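Local coordinates for protein haloacid dehalogenase-like hydrolase (Salmonella enterica subsp. enterica serovar Typhi, PDB 4EZE) that probably catalyses the magnesium-dependent hydrolysis of O-phosphoserine to serine and phosphate, the last step of serine biosynthesis, at residues D35-Q38 with K39-E43; Y84-L87 with R88-L92; N302-G305 with F306-L310; L188-I191 with K192-F196. All blocks are in the same frame, centred on the assembly; numbering follows the deposited sequence.

Contact 1 of 4, residues D35-Q38 with K39-E43; sequences DTFQ and KKLQE
Phe37 and Leu41, one helical turn apart, lie alongside each other and point the same way off helix 34-45. Leu41 leaves the backbone with its CB beside Phe37 O, as helix geometry dictates. From there CG stands anti to the backbone N (chi1 161°), and the next torsion swings CD2 toward the phenyl group. That methyl does the touching: Leu41 CD2 lies 3.7 Å from Phe37 CE2 and meets CZ next, coming at the ring obliquely. The same pair is tied by its backbone, where Leu41 N donates to Phe37 O at 2.9 Å; this bond is bent, with 135° at the hydrogen. The bonds before it are straighter, Lys39 N to Asp35 O and Lys40 N to Thr36 O. On another side of the helix Gln38 and Gln42 run side by side with their amide planes 49° apart, and Gln38 NE2 stays 3.5 Å from Gln42 OE1. Lys39 reaches one turn onward instead, its NZ forming a salt bridge of 2.8 Å with Glu43 OE1 on the syn lone pair. Asp35 OD2 forms a salt bridge with Lys59 of strand 56-62. The helix lies on the antiparallel four-stranded sheet: Phe37 packs on Leu70 of strand 67-75 and edge-to-face with Phe96, while Gln38 and Gln42 touch Phe57 of strand 56-62 and Lys40 makes a cation-pi contact with Trp94.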
loop_
_atom_site.group_PDB
_atom_site.type_symbol
_atom_site.label_atom_id
_atom_site.label_comp_id
_atom_site.label_asym_id
_atom_site.label_seq_id
_atom_site.Cartn_x
_atom_site.Cartn_y
_atom_site.Cartn_z
ATOM N N ASP A 35 25.649 1.583 13.989
ATOM C CA ASP A 35 26.785 0.728 14.314
ATOM C C ASP A 35 26.404 -0.373 15.292
ATOM O O ASP A 35 26.760 -1.542 15.102
ATOM C CB ASP A 35 27.927 1.575 14.858
ATOM C CG ASP A 35 28.491 2.500 13.806
ATOM O OD1 ASP A 35 28.837 3.637 14.172
ATOM O OD2 ASP A 35 28.569 2.101 12.610
ATOM N N THR A 36 25.662 -0.007 16.332
ATOM C CA THR A 36 25.124 -1.010 17.258
ATOM C C THR A 36 24.308 -2.044 16.501
ATOM O O THR A 36 24.347 -3.233 16.798
ATOM C CB THR A 36 24.225 -0.369 18.330
ATOM O OG1 THR A 36 24.907 0.743 18.918
ATOM C CG2 THR A 36 23.876 -1.383 19.416
ATOM N N PHE A 37 23.550 -1.582 15.515
ATOM C CA PHE A 37 22.628 -2.462 14.819
ATOM C C PHE A 37 23.390 -3.389 13.883
ATOM O O PHE A 37 23.051 -4.561 13.707
ATOM C CB PHE A 37 21.598 -1.632 14.041
ATOM C CG PHE A 37 20.708 -2.455 13.141
ATOM C CD1 PHE A 37 19.622 -3.135 13.656
ATOM C CD2 PHE A 37 20.951 -2.528 11.780
ATOM C CE1 PHE A 37 18.802 -3.886 12.826
ATOM C CE2 PHE A 37 20.138 -3.286 10.945
ATOM C CZ PHE A 37 19.060 -3.961 11.473
ATOM N N GLN A 38 24.417 -2.854 13.255
ATOM C CA GLN A 38 25.225 -3.679 12.402
ATOM C C GLN A 38 25.881 -4.772 13.234
ATOM O O GLN A 38 25.804 -5.955 12.901
ATOM C CB GLN A 38 26.295 -2.842 11.731
ATOM C CG GLN A 38 27.151 -3.665 10.795
ATOM C CD GLN A 38 28.193 -2.817 10.130
ATOM O OE1 GLN A 38 27.956 -1.646 9.833
ATOM N NE2 GLN A 38 29.366 -3.392 9.906
ATOM N N LYS A 39 26.524 -4.363 14.322
ATOM C CA LYS A 39 27.225 -5.294 15.196
ATOM C C LYS A 39 26.268 -6.383 15.631
ATOM O O LYS A 39 26.498 -7.582 15.419
ATOM C CB LYS A 39 27.766 -4.547 16.413
ATOM C CG LYS A 39 28.762 -5.326 17.254
ATOM C CD LYS A 39 29.497 -4.402 18.220
ATOM C CE LYS A 39 30.306 -5.183 19.244
ATOM N NZ LYS A 39 29.480 -6.253 19.876
ATOM N N LYS A 40 25.168 -5.943 16.221
ATOM C CA LYS A 40 24.155 -6.839 16.745
ATOM C C LYS A 40 23.667 -7.819 15.685
ATOM O O LYS A 40 23.358 -8.975 15.979
ATOM C CB LYS A 40 22.994 -6.000 17.266
ATOM C CG LYS A 40 21.983 -6.748 18.096
ATOM C CD LYS A 40 20.794 -5.851 18.380
ATOM C CE LYS A 40 19.967 -6.413 19.517
ATOM N NZ LYS A 40 18.537 -6.255 19.165
ATOM N N LEU A 41 23.573 -7.356 14.444
ATOM C CA LEU A 41 22.950 -8.180 13.400
ATOM C C LEU A 41 23.953 -9.149 12.781
ATOM O O LEU A 41 23.580 -10.217 12.285
ATOM C CB LEU A 41 22.278 -7.290 12.342
ATOM C CG LEU A 41 21.890 -7.727 10.919
ATOM C CD1 LEU A 41 20.572 -8.473 10.926
ATOM C CD2 LEU A 41 21.784 -6.496 10.011
ATOM N N GLN A 42 25.230 -8.784 12.803
ATOM C CA GLN A 42 26.256 -9.724 12.347
ATOM C C GLN A 42 26.259 -10.928 13.263
ATOM O O GLN A 42 26.199 -12.068 12.808
ATOM C CB GLN A 42 27.646 -9.104 12.365
ATOM C CG GLN A 42 27.719 -7.729 11.740
ATOM C CD GLN A 42 29.111 -7.422 11.250
ATOM O OE1 GLN A 42 29.717 -6.420 11.637
ATOM N NE2 GLN A 42 29.640 -8.304 10.404
ATOM N N GLU A 43 26.325 -10.660 14.563
ATOM C CA GLU A 43 26.367 -11.723 15.554
ATOM C C GLU A 43 25.147 -12.636 15.469
ATOM O O GLU A 43 25.271 -13.854 15.581
ATOM C CB GLU A 43 26.547 -11.140 16.956
ATOM C CG GLU A 43 27.812 -10.299 17.081
ATOM C CD GLU A 43 27.922 -9.577 18.416
ATOM O OE1 GLU A 43 28.662 -8.569 18.487
ATOM O OE2 GLU A 43 27.270 -10.011 19.393
#

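Contact 2 of 4, residues Y84-L87 with R88-L92; sequences YRYL and RELSL
Tyr84 and Arg88 run side by side along one flank of the helix, joined at their polar ends. Arg88 NE donates to Tyr84 OH at 2.9 Å in an almost linear bond (173°), with the hydroxyl oxygen lying in the guanidinium plane; NH2 adds a weak bond to the same oxygen. Nearer the backbone, Arg88 CB sits over one face of the tyrosine ring, 4.2 Å from its centroid, a CH-pi contact offset toward the rim. The bends of the arginine chain at chi2 and chi3 fold it back so that NE reaches the hydroxyl, leaving guanidinium and ring 76° apart. A second i to i+4 pair joins Arg85 and Glu89: Arg85 NH1 forms a salt bridge of 2.7 Å to Glu89 OE1, which lies at the guanidinium edge but is met from above the carboxylate plane. Tyr86 CE2 approaches Leu90 CD2 more loosely, at 4.2 Å. All three pairs repeat the i to i+4 spacing of helix 81-93, whose backbone bonds include Arg88 N to Tyr84 O. One turn on, Ser91 OG turns back and donates to Arg88 O at 2.7 Å, an oxygen that also accepts from Leu92 N. Further out, Glu82 forms a salt bridge with Arg85 NH2. Tyr84 stacks on the ring of His298, whose carbonyl oxygen takes a weak bond from Arg88 NH2, and Phe98 of strand 97-100 packs against Tyr84, Leu87 and Arg88.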
loop_
_atom_site.group_PDB
_atom_site.type_symbol
_atom_site.label_atom_id
_atom_site.label_comp_id
_atom_site.label_asym_id
_atom_site.label_seq_id
_atom_site.Cartn_x
_atom_site.Cartn_y
_atom_site.Cartn_z
ATOM N N TYR A 84 14.503 -15.654 4.746
ATOM C CA TYR A 84 13.514 -14.583 4.777
ATOM C C TYR A 84 12.719 -14.671 6.067
ATOM O O TYR A 84 12.716 -13.733 6.874
ATOM C CB TYR A 84 12.536 -14.616 3.586
ATOM C CG TYR A 84 11.351 -13.705 3.858
ATOM C CD1 TYR A 84 11.511 -12.330 3.875
ATOM C CD2 TYR A 84 10.097 -14.216 4.170
ATOM C CE1 TYR A 84 10.460 -11.484 4.162
ATOM C CE2 TYR A 84 9.029 -13.374 4.445
ATOM C CZ TYR A 84 9.219 -12.006 4.446
ATOM O OH TYR A 84 8.183 -11.142 4.743
ATOM N N ARG A 85 12.047 -15.801 6.260
ATOM C CA ARG A 85 11.264 -16.020 7.467
ATOM C C ARG A 85 12.019 -15.506 8.703
ATOM O O ARG A 85 11.473 -14.743 9.511
ATOM C CB ARG A 85 10.893 -17.506 7.622
ATOM C CG ARG A 85 9.720 -17.768 8.565
ATOM C CD ARG A 85 9.896 -19.050 9.378
ATOM N NE ARG A 85 11.234 -19.155 9.973
ATOM C CZ ARG A 85 11.595 -18.623 11.143
ATOM N NH1 ARG A 85 10.725 -17.934 11.870
ATOM N NH2 ARG A 85 12.838 -18.773 11.585
ATOM N N TYR A 86 13.285 -15.901 8.832
ATOM C CA TYR A 86 14.063 -15.511 10.006
ATOM C C TYR A 86 14.346 -13.996 10.037
ATOM O O TYR A 86 14.263 -13.355 11.086
ATOM C CB TYR A 86 15.352 -16.345 10.105
ATOM C CG TYR A 86 16.228 -16.038 11.326
ATOM C CD1 TYR A 86 15.830 -16.418 12.602
ATOM C CD2 TYR A 86 17.457 -15.381 11.200
ATOM C CE1 TYR A 86 16.612 -16.150 13.714
ATOM C CE2 TYR A 86 18.253 -15.112 12.313
ATOM C CZ TYR A 86 17.819 -15.507 13.567
ATOM O OH TYR A 86 18.569 -15.254 14.693
ATOM N N LEU A 87 14.681 -13.414 8.891
ATOM C CA LEU A 87 14.933 -11.974 8.863
ATOM C C LEU A 87 13.663 -11.200 9.321
ATOM O O LEU A 87 13.704 -10.344 10.221
ATOM C CB LEU A 87 15.386 -11.563 7.463
ATOM C CG LEU A 87 16.039 -10.179 7.347
ATOM C CD1 LEU A 87 17.117 -9.976 8.390
ATOM C CD2 LEU A 87 16.615 -9.966 5.960
ATOM N N ARG A 88 12.540 -11.568 8.728
ATOM C CA ARG A 88 11.244 -10.995 9.030
ATOM C C ARG A 88 10.902 -11.113 10.508
ATOM O O ARG A 88 10.542 -10.131 11.135
ATOM C CB ARG A 88 10.154 -11.670 8.196
ATOM C CG ARG A 88 8.744 -11.108 8.478
ATOM C CD ARG A 88 8.698 -9.587 8.247
ATOM N NE ARG A 88 8.847 -9.245 6.823
ATOM C CZ ARG A 88 9.267 -8.067 6.336
ATOM N NH1 ARG A 88 9.632 -7.058 7.144
ATOM N NH2 ARG A 88 9.335 -7.903 5.012
ATOM N N GLU A 89 11.008 -12.308 11.069
ATOM C CA GLU A 89 10.689 -12.478 12.483
ATOM C C GLU A 89 11.568 -11.569 13.344
ATOM O O GLU A 89 11.133 -10.978 14.343
ATOM C CB GLU A 89 10.880 -13.941 12.898
ATOM C CG GLU A 89 11.181 -14.133 14.385
ATOM C CD GLU A 89 11.588 -15.567 14.718
ATOM O OE1 GLU A 89 10.967 -16.513 14.188
ATOM O OE2 GLU A 89 12.531 -15.761 15.512
ATOM N N LEU A 90 12.823 -11.478 12.940
ATOM C CA LEU A 90 13.812 -10.671 13.626
ATOM C C LEU A 90 13.484 -9.199 13.514
ATOM O O LEU A 90 13.784 -8.405 14.414
ATOM C CB LEU A 90 15.165 -10.935 12.990
ATOM C CG LEU A 90 16.408 -10.471 13.721
ATOM C CD1 LEU A 90 16.407 -11.018 15.137
ATOM C CD2 LEU A 90 17.604 -11.007 12.962
ATOM N N SER A 91 12.884 -8.823 12.396
ATOM C CA SER A 91 12.636 -7.411 12.161
ATOM C C SER A 91 11.464 -7.020 13.019
ATOM O O SER A 91 11.326 -5.858 13.397
ATOM C CB SER A 91 12.311 -7.151 10.697
ATOM O OG SER A 91 10.992 -7.585 10.369
ATOM N N LEU A 92 10.606 -7.992 13.325
ATOM C CA LEU A 92 9.448 -7.716 14.179
ATOM C C LEU A 92 9.858 -7.691 15.655
ATOM O O LEU A 92 9.264 -6.996 16.463
ATOM C CB LEU A 92 8.308 -8.713 13.932
ATOM C CG LEU A 92 7.683 -8.775 12.530
ATOM C CD1 LEU A 92 6.446 -9.660 12.594
ATOM C CD2 LEU A 92 7.334 -7.399 11.968
#

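Contact 3 of 4, residues N302-G305 with F306-L310; sequences NYHG and FELLL
Phe306 carries the chain on from Gly305, whose N and O are used by the next two residues, Glu307 and Leu308. Its ring leads away into the core, stacked with Trp287 and edge-to-face with Phe113, about 8 Å from the side chain of Asp114, the predicted nucleophile. Glu307 turns back over the chain. Its CG stands between the backbone N and the carbonyl carbon (chi1 70°) and the chain bends again at chi2, which carries the carboxylate round to the preceding backbone. There Gly305 N donates to Glu307 OE2 at 3.0 Å, 162° at the hydrogen; the donor comes from the syn side but well out of the carboxylate plane. Glu307 OE2 also lies 3.5 Å from His304 CB. The 3-10 segment from Phe306 to Leu309 follows strand 299-301 after a four-residue loop; that strand is the edge of the parallel Rossmann-like sheet of this HAD-family phosphatase. Leu308 N donates to Gly305 O, the first i to i+3 bond at this turn, though the place of this nitrogen is less sure. The leucine side chain lies against His304, with Leu308 CD1 3.8 Å from His304 CB, and both residues pack on Ile29 of strand 23-29. The imidazole itself is held by Asp97, which bonds to His304 ND1 and to the backbone N-H groups of Asn302 and Tyr303.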
loop_
_atom_site.group_PDB
_atom_site.type_symbol
_atom_site.label_atom_id
_atom_site.label_comp_id
_atom_site.label_asym_id
_atom_site.label_seq_id
_atom_site.Cartn_x
_atom_site.Cartn_y
_atom_site.Cartn_z
ATOM N N ASN A 302 6.505 -1.602 7.999
ATOM C CA ASN A 302 5.859 -1.818 9.279
ATOM C C ASN A 302 6.116 -0.731 10.284
ATOM O O ASN A 302 5.278 -0.509 11.141
ATOM C CB ASN A 302 6.287 -3.172 9.878
ATOM C CG ASN A 302 5.840 -4.324 9.020
ATOM O OD1 ASN A 302 4.721 -4.296 8.537
ATOM N ND2 ASN A 302 6.711 -5.333 8.803
ATOM N N TYR A 303 7.265 -0.061 10.204
ATOM C CA TYR A 303 7.610 0.945 11.226
ATOM C C TYR A 303 8.019 2.321 10.691
ATOM O O TYR A 303 8.490 3.144 11.453
ATOM C CB TYR A 303 8.738 0.436 12.148
ATOM C CG TYR A 303 8.437 -0.909 12.755
ATOM C CD1 TYR A 303 7.611 -1.033 13.863
ATOM C CD2 TYR A 303 8.980 -2.060 12.207
ATOM C CE1 TYR A 303 7.311 -2.282 14.393
ATOM C CE2 TYR A 303 8.709 -3.294 12.726
ATOM C CZ TYR A 303 7.879 -3.416 13.813
ATOM O OH TYR A 303 7.640 -4.693 14.284
ATOM N N HIS A 304 7.881 2.580 9.395
ATOM C CA HIS A 304 8.236 3.899 8.872
ATOM C C HIS A 304 7.160 4.300 7.902
ATOM O O HIS A 304 6.091 3.715 7.924
ATOM C CB HIS A 304 9.622 3.870 8.216
ATOM C CG HIS A 304 10.733 3.630 9.197
ATOM N ND1 HIS A 304 11.111 2.364 9.599
ATOM C CD2 HIS A 304 11.524 4.495 9.878
ATOM C CE1 HIS A 304 12.093 2.462 10.483
ATOM N NE2 HIS A 304 12.370 3.744 10.659
ATOM N N GLY A 305 7.413 5.290 7.055
ATOM C CA GLY A 305 6.365 5.741 6.143
ATOM C C GLY A 305 6.715 5.388 4.719
ATOM O O GLY A 305 7.669 4.654 4.473
ATOM N N PHE A 306 5.948 5.917 3.785
ATOM C CA PHE A 306 6.121 5.613 2.377
ATOM C C PHE A 306 7.397 6.257 1.789
ATOM O O PHE A 306 7.747 6.022 0.621
ATOM C CB PHE A 306 4.900 6.090 1.599
ATOM C CG PHE A 306 3.745 5.139 1.632
ATOM C CD1 PHE A 306 3.786 3.952 0.933
ATOM C CD2 PHE A 306 2.608 5.446 2.342
ATOM C CE1 PHE A 306 2.712 3.071 0.964
ATOM C CE2 PHE A 306 1.517 4.593 2.356
ATOM C CZ PHE A 306 1.564 3.396 1.659
ATOM N N GLU A 307 8.100 7.068 2.568
ATOM C CA GLU A 307 9.396 7.552 2.077
ATOM C C GLU A 307 10.223 6.339 1.663
ATOM O O GLU A 307 10.989 6.408 0.690
ATOM C CB GLU A 307 10.119 8.424 3.106
ATOM C CG GLU A 307 10.655 7.672 4.329
ATOM C CD GLU A 307 9.579 7.400 5.363
ATOM O OE1 GLU A 307 8.402 7.688 5.051
ATOM O OE2 GLU A 307 9.909 6.914 6.486
ATOM N N LEU A 308 10.034 5.216 2.364
ATOM C CA LEU A 308 10.823 3.990 2.101
ATOM C C LEU A 308 10.650 3.393 0.696
ATOM O O LEU A 308 11.477 2.609 0.263
ATOM C CB LEU A 308 10.549 2.893 3.142
ATOM C CG LEU A 308 10.838 3.091 4.637
ATOM C CD1 LEU A 308 10.943 1.741 5.327
ATOM C CD2 LEU A 308 12.119 3.869 4.864
ATOM N N LEU A 309 9.587 3.745 -0.028
ATOM C CA LEU A 309 9.491 3.264 -1.411
ATOM C C LEU A 309 10.731 3.678 -2.231
ATOM O O LEU A 309 11.046 3.095 -3.273
ATOM C CB LEU A 309 8.233 3.781 -2.085
ATOM C CG LEU A 309 6.909 3.305 -1.503
ATOM C CD1 LEU A 309 5.798 4.017 -2.240
ATOM C CD2 LEU A 309 6.775 1.815 -1.714
ATOM N N LEU A 310 11.457 4.685 -1.776
ATOM C CA LEU A 310 12.703 4.987 -2.478
ATOM C C LEU A 310 13.525 3.735 -2.786
ATOM O O LEU A 310 14.028 3.581 -3.904
ATOM C CB LEU A 310 13.561 5.954 -1.677
ATOM C CG LEU A 310 14.690 6.507 -2.551
ATOM C CD1 LEU A 310 14.089 7.375 -3.635
ATOM C CD2 LEU A 310 15.667 7.297 -1.715
#

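Contact 4 of 4, residues L188-I191 with K192-F196; sequences LPVI and KAKGF
Ile191 and Phe196 meet through both backbone and side chain where helix 184-193 ends. Among the hydrogen bonds, two carry the ordinary helical pattern: Lys192 N to Leu188 O at 3.2 Å, and Ala193 N to Pro189 O at 2.9 Å. Beyond them the pattern changes. Phe196 N reaches back five residues to Ile191 O at 3.1 Å, with 159° at the hydrogen, and Gly195 N donates to Lys192 O at 2.8 Å. Lys194 N adds a weak bond to the same Ile191 oxygen, which two backbone N-H groups therefore grip. This is a Schellman motif, with Gly195 as its C-prime residue. The positive phi of Gly195 (80°) turns the chain out of the helix, toward strand 197-202 of the parallel sheet. Of the apolar contacts, the tightest is Ile191 CG2 against Phe196 CB at 3.5 Å. With CG2 anti to the backbone N and beside the carbonyl carbon, the methyl stands on the side where Phe196 returns; the two side chains cross at about a right angle, and the phenylalanine ring brings an edge toward Ile191 O. Both residues also pack on Ile111 of strand 110-113, and Phe196 reaches Ile313. A looser approach joins Val190 CG1 to Lys194 CG, 4.3 Å apart, on a flank where Val190 also meets Leu64. As for charged groups, Lys194 leads away from the helix and its NZ forms a salt bridge with Glu314, near the C terminus of the chain.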
loop_
_atom_site.group_PDB
_atom_site.type_symbol
_atom_site.label_atom_id
_atom_site.label_comp_id
_atom_site.label_asym_id
_atom_site.label_seq_id
_atom_site.Cartn_x
_atom_site.Cartn_y
_atom_site.Cartn_z
ATOM N N LEU A 188 6.014 11.139 -3.314
ATOM C CA LEU A 188 5.211 11.262 -4.539
ATOM C C LEU A 188 5.882 12.010 -5.708
ATOM O O LEU A 188 5.763 11.621 -6.866
ATOM C CB LEU A 188 3.881 11.953 -4.220
ATOM C CG LEU A 188 2.880 11.032 -3.566
ATOM C CD1 LEU A 188 1.666 11.860 -3.178
ATOM C CD2 LEU A 188 2.554 9.898 -4.538
ATOM N N PRO A 189 6.535 13.121 -5.403
ATOM C CA PRO A 189 7.276 13.920 -6.379
ATOM C C PRO A 189 8.466 13.129 -6.905
ATOM O O PRO A 189 8.876 13.286 -8.053
ATOM C CB PRO A 189 7.770 15.126 -5.556
ATOM C CG PRO A 189 6.953 15.133 -4.294
ATOM C CD PRO A 189 6.482 13.731 -4.058
ATOM N N VAL A 190 9.016 12.273 -6.064
ATOM C CA VAL A 190 10.148 11.448 -6.456
ATOM C C VAL A 190 9.700 10.327 -7.394
ATOM O O VAL A 190 10.393 9.978 -8.358
ATOM C CB VAL A 190 10.790 10.869 -5.198
ATOM C CG1 VAL A 190 11.956 9.965 -5.558
ATOM C CG2 VAL A 190 11.187 12.025 -4.278
ATOM N N ILE A 191 8.533 9.762 -7.107
ATOM C CA ILE A 191 7.958 8.715 -7.954
ATOM C C ILE A 191 7.820 9.248 -9.374
ATOM O O ILE A 191 8.153 8.574 -10.361
ATOM C CB ILE A 191 6.561 8.342 -7.445
ATOM C CG1 ILE A 191 6.613 8.057 -5.942
ATOM C CG2 ILE A 191 5.961 7.182 -8.242
ATOM C CD1 ILE A 191 6.217 6.654 -5.565
ATOM N N LYS A 192 7.311 10.473 -9.453
ATOM C CA LYS A 192 7.130 11.164 -10.714
ATOM C C LYS A 192 8.500 11.416 -11.365
ATOM O O LYS A 192 8.682 11.108 -12.536
ATOM C CB LYS A 192 6.373 12.472 -10.480
ATOM C CG LYS A 192 5.923 13.170 -11.751
ATOM C CD LYS A 192 5.974 14.677 -11.571
ATOM C CE LYS A 192 4.590 15.243 -11.330
ATOM N NZ LYS A 192 3.759 15.080 -12.553
ATOM N N ALA A 193 9.463 11.943 -10.602
ATOM C CA ALA A 193 10.804 12.224 -11.132
ATOM C C ALA A 193 11.449 10.977 -11.670
ATOM O O ALA A 193 12.392 11.070 -12.450
ATOM C CB ALA A 193 11.720 12.860 -10.087
ATOM N N LYS A 194 10.961 9.812 -11.249
ATOM C CA LYS A 194 11.607 8.552 -11.631
ATOM C C LYS A 194 10.852 7.907 -12.767
ATOM O O LYS A 194 11.128 6.759 -13.173
ATOM C CB LYS A 194 11.709 7.599 -10.439
ATOM C CG LYS A 194 12.655 8.084 -9.361
ATOM C CD LYS A 194 14.093 8.251 -9.867
ATOM C CE LYS A 194 14.804 6.912 -9.999
ATOM N NZ LYS A 194 16.290 7.010 -9.898
ATOM N N GLY A 195 9.884 8.646 -13.284
ATOM C CA GLY A 195 9.166 8.201 -14.473
ATOM C C GLY A 195 8.077 7.167 -14.255
ATOM O O GLY A 195 7.689 6.446 -15.190
ATOM N N PHE A 196 7.569 7.088 -13.029
ATOM C CA PHE A 196 6.476 6.168 -12.737
ATOM C C PHE A 196 5.162 6.898 -12.860
ATOM O O PHE A 196 5.079 8.079 -12.564
ATOM C CB PHE A 196 6.567 5.624 -11.310
ATOM C CG PHE A 196 7.526 4.485 -11.156
ATOM C CD1 PHE A 196 8.877 4.724 -10.925
ATOM C CD2 PHE A 196 7.077 3.181 -11.195
ATOM C CE1 PHE A 196 9.775 3.679 -10.752
ATOM C CE2 PHE A 196 7.971 2.126 -11.039
ATOM C CZ PHE A 196 9.314 2.372 -10.815
#

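Overall arrangement
All four contacts are local, within one stretch of chain, so they follow in series and none nests in or crosses another. From the N terminus, contact 1 lies on helix 34-45 and contact 2 on helix 81-93; their centres are 15 Å apart, and Tyr86 and Leu90 of the second helix pack on Thr44 near the end of the first. Contact 4 follows, closing helix 184-193 before strand 197-202. Contact 3 comes last, yet it touches two earlier ones: Asn302 meets Arg88 and Leu92 of contact 2, Tyr303 meets Leu92, and Leu310 packs on Val190 of contact 4. The stretch 302-310 thus links the N-terminal antiparallel sheet region with the parallel-sheet core.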